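PDB 3PT5: NANS (YJHS), A 9-O-acetyl N-acetylneuraminic acid esterase from Escherichia coli O157:H7 EDL933, which probably hydrolyses the 9-O-acetyl group of 9-O-acetyl-N-acetylneuraminate, a sialic acid of host mucosal sites on which the bacterium can then grow. Local coordinates for residues A[44-52]-A[104-115]. Numbering follows the deposited sequence.
Sequences REDAPHPRI and VGQALHIARKLL
The carbonyl oxygen Ala47 O is gripped by both terminal nitrogens of Arg112: NH2 donates at 2.6 Å, and NH1 adds a weak bond at 2.8 Å. Neither is straight, the N-H...O angle at NH2 being 138°, and that nitrogen stands above the carbonyl plane instead of on a lone pair. With CG anti to the backbone N, a bend at chi3 (-101°) carries the guanidinium to the Ala47 carbonyl. Three residues earlier on the helix, His109 NE2 donates to Asp46 OD1 at 2.6 Å; OD1 lies in the imidazole plane, but NE2 meets it on the anti side and well out of the carboxylate plane, the two planes being 65° apart. A salt bridge to Arg319 and the backbone N of Leu41 hold Asp46 OD2, which should fix the carboxylate's rotation and help it stay ionised.

Aliphatic contact comes nearer the helix C-terminus: Ile52 CG2 meets Ala111 CB at a tight 3.5 Å. Leu115 straddles two flat groups: its CD2 sits over the centre of the His49 ring, a CH-pi contact, and its CD1 covers a face of the Arg51 guanidinium, 3.7 Å from CZ. Arg51 N steadies that ring, donating in plane to ND1. Arg51 NH2 bonds to Ala122 O and, through a water, reaches Leu115 O. The loop leading into strand 52-55 thus lies along helix 107-114, which packs on strand 122-130 in the alpha/beta fold of SGNH hydrolases.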
ATOM      1  N   ARG A  44      12.949   2.476  15.529  1.00 20.42           N
ATOM      2  CA  ARG A  44      13.878   2.949  14.521  1.00 20.43           C
ATOM      3  C   ARG A  44      13.130   3.281  13.253  1.00 19.58           C
ATOM      4  O   ARG A  44      12.373   4.239  13.205  1.00 19.06           O
ATOM      5  CB  ARG A  44      14.949   1.879  14.239  1.00 20.98           C
ATOM      6  CG  ARG A  44      15.954   1.608  15.367  1.00 22.55           C
ATOM      7  CD  ARG A  44      16.563   0.202  15.215  1.00 26.12           C
ATOM      8  NE  ARG A  44      17.682  -0.036  16.139  1.00 26.84           N
ATOM      9  CZ  ARG A  44      17.547  -0.398  17.417  1.00 27.81           C
ATOM     10  NH1 ARG A  44      16.339  -0.561  17.949  1.00 29.65           N
ATOM     11  NH2 ARG A  44      18.624  -0.598  18.174  1.00 26.65           N
ATOM     12  N   GLU A  45      13.343   2.455  12.237  1.00 18.96           N
ATOM     13  CA  GLU A  45      12.854   2.687  10.893  1.00 19.48           C
ATOM     14  C   GLU A  45      11.332   2.574  10.825  1.00 17.57           C
ATOM     15  O   GLU A  45      10.709   3.156   9.938  1.00 17.48           O
ATOM     16  CB  GLU A  45      13.552   1.721   9.924  1.00 20.70           C
ATOM     17  CG  GLU A  45      15.119   1.656  10.084  1.00 25.76           C
ATOM     18  CD  GLU A  45      15.625   0.692  11.170  1.00 30.17           C
ATOM     19  OE1 GLU A  45      14.958   0.522  12.213  1.00 34.99           O
ATOM     20  OE2 GLU A  45      16.720   0.094  11.001  1.00 33.72           O
ATOM     21  N   ASP A  46      10.723   1.840  11.765  1.00 15.68           N
ATOM     22  CA  ASP A  46       9.245   1.745  11.791  1.00 13.56           C
ATOM     23  C   ASP A  46       8.574   2.574  12.880  1.00 13.07           C
ATOM     24  O   ASP A  46       7.433   2.302  13.230  1.00 13.11           O
ATOM     25  CB  ASP A  46       8.728   0.301  11.893  1.00 13.51           C
ATOM     26  CG  ASP A  46       9.329  -0.621  10.850  1.00 14.02           C
ATOM     27  OD1 ASP A  46       9.774  -0.144   9.781  1.00 16.97           O
ATOM     28  OD2 ASP A  46       9.370  -1.833  11.106  1.00 13.53           O
ATOM     29  N   ALA A  47       9.261   3.596  13.390  1.00 12.99           N
ATOM     30  CA  ALA A  47       8.676   4.446  14.414  1.00 14.12           C
ATOM     31  C   ALA A  47       7.521   5.273  13.847  1.00 14.79           C
ATOM     32  O   ALA A  47       7.673   5.952  12.822  1.00 15.31           O
ATOM     33  CB  ALA A  47       9.754   5.394  14.979  1.00 15.41           C
ATOM     34  N   PRO A  48       6.366   5.262  14.525  1.00 15.21           N
ATOM     35  CA  PRO A  48       5.272   6.153  14.125  1.00 14.95           C
ATOM     36  C   PRO A  48       5.711   7.599  14.395  1.00 14.60           C
ATOM     37  O   PRO A  48       6.650   7.807  15.158  1.00 16.42           O
ATOM     38  CB  PRO A  48       4.158   5.771  15.095  1.00 15.17           C
ATOM     39  CG  PRO A  48       4.511   4.337  15.532  1.00 16.08           C
ATOM     40  CD  PRO A  48       5.985   4.401  15.660  1.00 15.10           C
ATOM     41  N   HIS A  49       5.060   8.569  13.762  1.00 14.09           N
ATOM     42  CA  HIS A  49       5.388   9.989  13.978  1.00 14.38           C
ATOM     43  C   HIS A  49       4.095  10.735  14.197  1.00 13.81           C
ATOM     44  O   HIS A  49       3.096  10.413  13.556  1.00 14.38           O
ATOM     45  CB  HIS A  49       6.123  10.551  12.758  1.00 14.48           C
ATOM     46  CG  HIS A  49       6.590  11.960  12.942  1.00 17.31           C
ATOM     47  ND1 HIS A  49       5.728  13.029  12.945  1.00 17.55           N
ATOM     48  CD2 HIS A  49       7.828  12.471  13.141  1.00 18.25           C
ATOM     49  CE1 HIS A  49       6.413  14.145  13.139  1.00 19.68           C
ATOM     50  NE2 HIS A  49       7.685  13.829  13.275  1.00 20.65           N
ATOM     51  N   PRO A  50       4.079  11.720  15.129  1.00 13.97           N
ATOM     52  CA  PRO A  50       2.815  12.404  15.394  1.00 14.24           C
ATOM     53  C   PRO A  50       2.175  13.148  14.222  1.00 13.50           C
ATOM     54  O   PRO A  50       0.992  13.480  14.284  1.00 14.61           O
ATOM     55  CB  PRO A  50       3.174  13.408  16.498  1.00 14.28           C
ATOM     56  CG  PRO A  50       4.395  12.901  17.112  1.00 14.37           C
ATOM     57  CD  PRO A  50       5.152  12.150  16.050  1.00 14.72           C
ATOM     58  N   ARG A  51       2.956  13.444  13.181  1.00 13.18           N
ATOM     59  CA  ARG A  51       2.431  14.155  12.034  1.00 12.36           C
ATOM     60  C   ARG A  51       1.977  13.220  10.910  1.00 11.66           C
ATOM     61  O   ARG A  51       1.497  13.694   9.874  1.00 11.86           O
ATOM     62  CB  ARG A  51       3.440  15.184  11.518  1.00 11.45           C
ATOM     63  CG  ARG A  51       3.597  16.393  12.444  1.00 14.70           C
ATOM     64  CD  ARG A  51       4.834  17.158  12.005  1.00 15.08           C
ATOM     65  NE  ARG A  51       4.657  17.789  10.703  1.00 14.42           N
ATOM     66  CZ  ARG A  51       5.667  18.156   9.908  1.00 13.06           C
ATOM     67  NH1 ARG A  51       6.931  17.945  10.297  1.00 13.42           N
ATOM     68  NH2 ARG A  51       5.431  18.735   8.733  1.00 15.80           N
ATOM     69  N   ILE A  52       2.095  11.904  11.131  1.00 10.88           N
ATOM     70  CA  ILE A  52       1.851  10.945  10.044  1.00 11.00           C
ATOM     71  C   ILE A  52       0.712  10.031  10.468  1.00 10.28           C
ATOM     72  O   ILE A  52       0.852   9.289  11.447  1.00 11.03           O
ATOM     73  CB  ILE A  52       3.094  10.103   9.760  1.00 10.80           C
ATOM     74  CG1 ILE A  52       4.239  11.012   9.308  1.00 12.53           C
ATOM     75  CG2 ILE A  52       2.792   9.017   8.691  1.00 12.30           C
ATOM     76  CD1 ILE A  52       5.529  10.293   9.045  1.00 12.49           C
ATOM     77  N   VAL A 104       5.141  -6.029   7.913  1.00  7.72           N
ATOM     78  CA  VAL A 104       5.583  -4.658   7.645  1.00  8.13           C
ATOM     79  C   VAL A 104       5.197  -4.230   6.233  1.00  8.08           C
ATOM     80  O   VAL A 104       5.446  -4.968   5.282  1.00  8.57           O
ATOM     81  CB  VAL A 104       7.106  -4.555   7.801  1.00  7.68           C
ATOM     82  CG1 VAL A 104       7.630  -3.172   7.452  1.00  7.13           C
ATOM     83  CG2 VAL A 104       7.492  -4.893   9.262  1.00  8.63           C
ATOM     84  N   GLY A 105       4.613  -3.037   6.120  1.00  8.74           N
ATOM     85  CA  GLY A 105       4.260  -2.407   4.840  1.00  8.93           C
ATOM     86  C   GLY A 105       4.997  -1.090   4.680  1.00  9.99           C
ATOM     87  O   GLY A 105       5.330  -0.456   5.688  1.00 11.60           O
ATOM     88  N   GLN A 106       5.176  -0.646   3.433  1.00  9.97           N
ATOM     89  CA  GLN A 106       5.950   0.554   3.116  1.00  9.31           C
ATOM     90  C   GLN A 106       5.220   1.879   3.270  1.00  8.09           C
ATOM     91  O   GLN A 106       5.851   2.911   3.074  1.00  8.59           O
ATOM     92  CB  GLN A 106       6.501   0.502   1.676  1.00  8.53           C
ATOM     93  CG  GLN A 106       5.417   0.453   0.566  1.00 10.56           C
ATOM     94  CD  GLN A 106       5.048  -0.978   0.155  1.00 12.65           C
ATOM     95  OE1 GLN A 106       5.221  -1.915   0.942  1.00 13.82           O
ATOM     96  NE2 GLN A 106       4.546  -1.151  -1.071  1.00 14.82           N
ATOM     97  N   ALA A 107       3.905   1.899   3.559  1.00  9.04           N
ATOM     98  CA  ALA A 107       3.180   3.197   3.568  1.00  8.45           C
ATOM     99  C   ALA A 107       3.839   4.148   4.588  1.00  8.73           C
ATOM    100  O   ALA A 107       4.027   5.346   4.323  1.00  9.77           O
ATOM    101  CB  ALA A 107       1.717   2.997   3.911  1.00  8.59           C
ATOM    102  N   LEU A 108       4.211   3.601   5.754  1.00  8.91           N
ATOM    103  CA  LEU A 108       4.820   4.426   6.798  1.00 10.08           C
ATOM    104  C   LEU A 108       6.123   5.081   6.318  1.00 10.26           C
ATOM    105  O   LEU A 108       6.385   6.245   6.612  1.00 11.80           O
ATOM    106  CB  LEU A 108       5.082   3.602   8.064  1.00 10.25           C
ATOM    107  CG  LEU A 108       5.865   4.296   9.190  1.00 11.44           C
ATOM    108  CD1 LEU A 108       5.094   5.541   9.684  1.00 12.45           C
ATOM    109  CD2 LEU A 108       6.075   3.319  10.345  1.00 10.75           C
ATOM    110  N   HIS A 109       6.924   4.318   5.586  1.00 10.44           N
ATOM    111  CA  HIS A 109       8.246   4.754   5.139  1.00 10.32           C
ATOM    112  C   HIS A 109       8.178   5.740   4.006  1.00 10.83           C
ATOM    113  O   HIS A 109       8.991   6.663   3.949  1.00 11.28           O
ATOM    114  CB  HIS A 109       9.049   3.523   4.775  1.00 10.21           C
ATOM    115  CG  HIS A 109       8.985   2.495   5.842  1.00 10.51           C
ATOM    116  ND1 HIS A 109       8.112   1.430   5.787  1.00 14.12           N
ATOM    117  CD2 HIS A 109       9.570   2.443   7.067  1.00 13.16           C
ATOM    118  CE1 HIS A 109       8.215   0.728   6.904  1.00 12.48           C
ATOM    119  NE2 HIS A 109       9.091   1.318   7.694  1.00 11.68           N
ATOM    120  N   ILE A 110       7.168   5.574   3.153  1.00  9.89           N
ATOM    121  CA  ILE A 110       6.861   6.610   2.135  1.00  9.39           C
ATOM    122  C   ILE A 110       6.529   7.918   2.834  1.00 10.24           C
ATOM    123  O   ILE A 110       7.179   8.939   2.588  1.00  9.97           O
ATOM    124  CB  ILE A 110       5.756   6.155   1.182  1.00 10.06           C
ATOM    125  CG1 ILE A 110       6.304   4.982   0.374  1.00  7.76           C
ATOM    126  CG2 ILE A 110       5.319   7.317   0.274  1.00  9.81           C
ATOM    127  CD1 ILE A 110       5.221   4.195  -0.407  1.00  9.05           C
ATOM    128  N   ALA A 111       5.583   7.860   3.769  1.00 10.29           N
ATOM    129  CA  ALA A 111       5.184   9.012   4.542  1.00 10.80           C
ATOM    130  C   ALA A 111       6.365   9.672   5.279  1.00 10.56           C
ATOM    131  O   ALA A 111       6.505  10.910   5.226  1.00 12.05           O
ATOM    132  CB  ALA A 111       4.071   8.614   5.503  1.00  9.91           C
ATOM    133  N   ARG A 112       7.195   8.883   5.961  1.00 10.70           N
ATOM    134  CA  ARG A 112       8.313   9.446   6.712  1.00 12.89           C
ATOM    135  C   ARG A 112       9.289  10.124   5.766  1.00 12.67           C
ATOM    136  O   ARG A 112       9.797  11.192   6.073  1.00 12.49           O
ATOM    137  CB  ARG A 112       9.023   8.392   7.572  1.00 13.43           C
ATOM    138  CG  ARG A 112      10.302   8.924   8.239  1.00 21.27           C
ATOM    139  CD  ARG A 112      11.002   7.835   9.046  1.00 28.10           C
ATOM    140  NE  ARG A 112      10.698   7.995  10.464  1.00 34.37           N
ATOM    141  CZ  ARG A 112       9.619   7.514  11.070  1.00 35.96           C
ATOM    142  NH1 ARG A 112       8.728   6.793  10.392  1.00 36.58           N
ATOM    143  NH2 ARG A 112       9.445   7.752  12.364  1.00 36.45           N
ATOM    144  N   LYS A 113       9.501   9.533   4.590  1.00 12.30           N
ATOM    145  CA  LYS A 113      10.469  10.113   3.646  1.00 12.08           C
ATOM    146  C   LYS A 113       9.953  11.367   2.927  1.00 13.09           C
ATOM    147  O   LYS A 113      10.750  12.185   2.464  1.00 14.23           O
ATOM    148  CB  LYS A 113      10.990   9.052   2.668  1.00 11.53           C
ATOM    149  CG  LYS A 113      11.871   8.018   3.368  1.00 10.80           C
ATOM    150  CD  LYS A 113      12.188   6.815   2.451  1.00  9.49           C
ATOM    151  CE  LYS A 113      12.959   5.726   3.229  1.00 11.79           C
ATOM    152  NZ  LYS A 113      13.329   4.640   2.296  1.00 13.22           N
ATOM    153  N   LEU A 114       8.628  11.522   2.854  1.00 12.76           N
ATOM    154  CA  LEU A 114       7.990  12.737   2.298  1.00 12.12           C
ATOM    155  C   LEU A 114       7.909  13.907   3.300  1.00 12.69           C
ATOM    156  O   LEU A 114       7.940  15.078   2.909  1.00 12.31           O
ATOM    157  CB  LEU A 114       6.578  12.418   1.847  1.00 12.80           C
ATOM    158  CG  LEU A 114       6.326  11.555   0.619  1.00 12.23           C
ATOM    159  CD1 LEU A 114       4.819  11.213   0.551  1.00 16.16           C
ATOM    160  CD2 LEU A 114       6.773  12.315  -0.662  1.00 15.82           C
ATOM    161  N   LEU A 115       7.805  13.586   4.588  1.00 12.52           N
ATOM    162  CA  LEU A 115       7.514  14.595   5.599  1.00 13.59           C
ATOM    163  C   LEU A 115       8.501  15.759   5.582  1.00 14.42           C
ATOM    164  O   LEU A 115       8.078  16.898   5.757  1.00 14.12           O
ATOM    165  CB  LEU A 115       7.447  13.948   6.999  1.00 14.40           C
ATOM    166  CG  LEU A 115       6.898  14.776   8.158  1.00 14.76           C
ATOM    167  CD1 LEU A 115       5.405  15.010   8.066  1.00 15.30           C
ATOM    168  CD2 LEU A 115       7.274  14.034   9.418  1.00 16.48           C
TER
HETATM  169  O   HOH W   1       8.145  18.826   7.756  1.00 21.56           O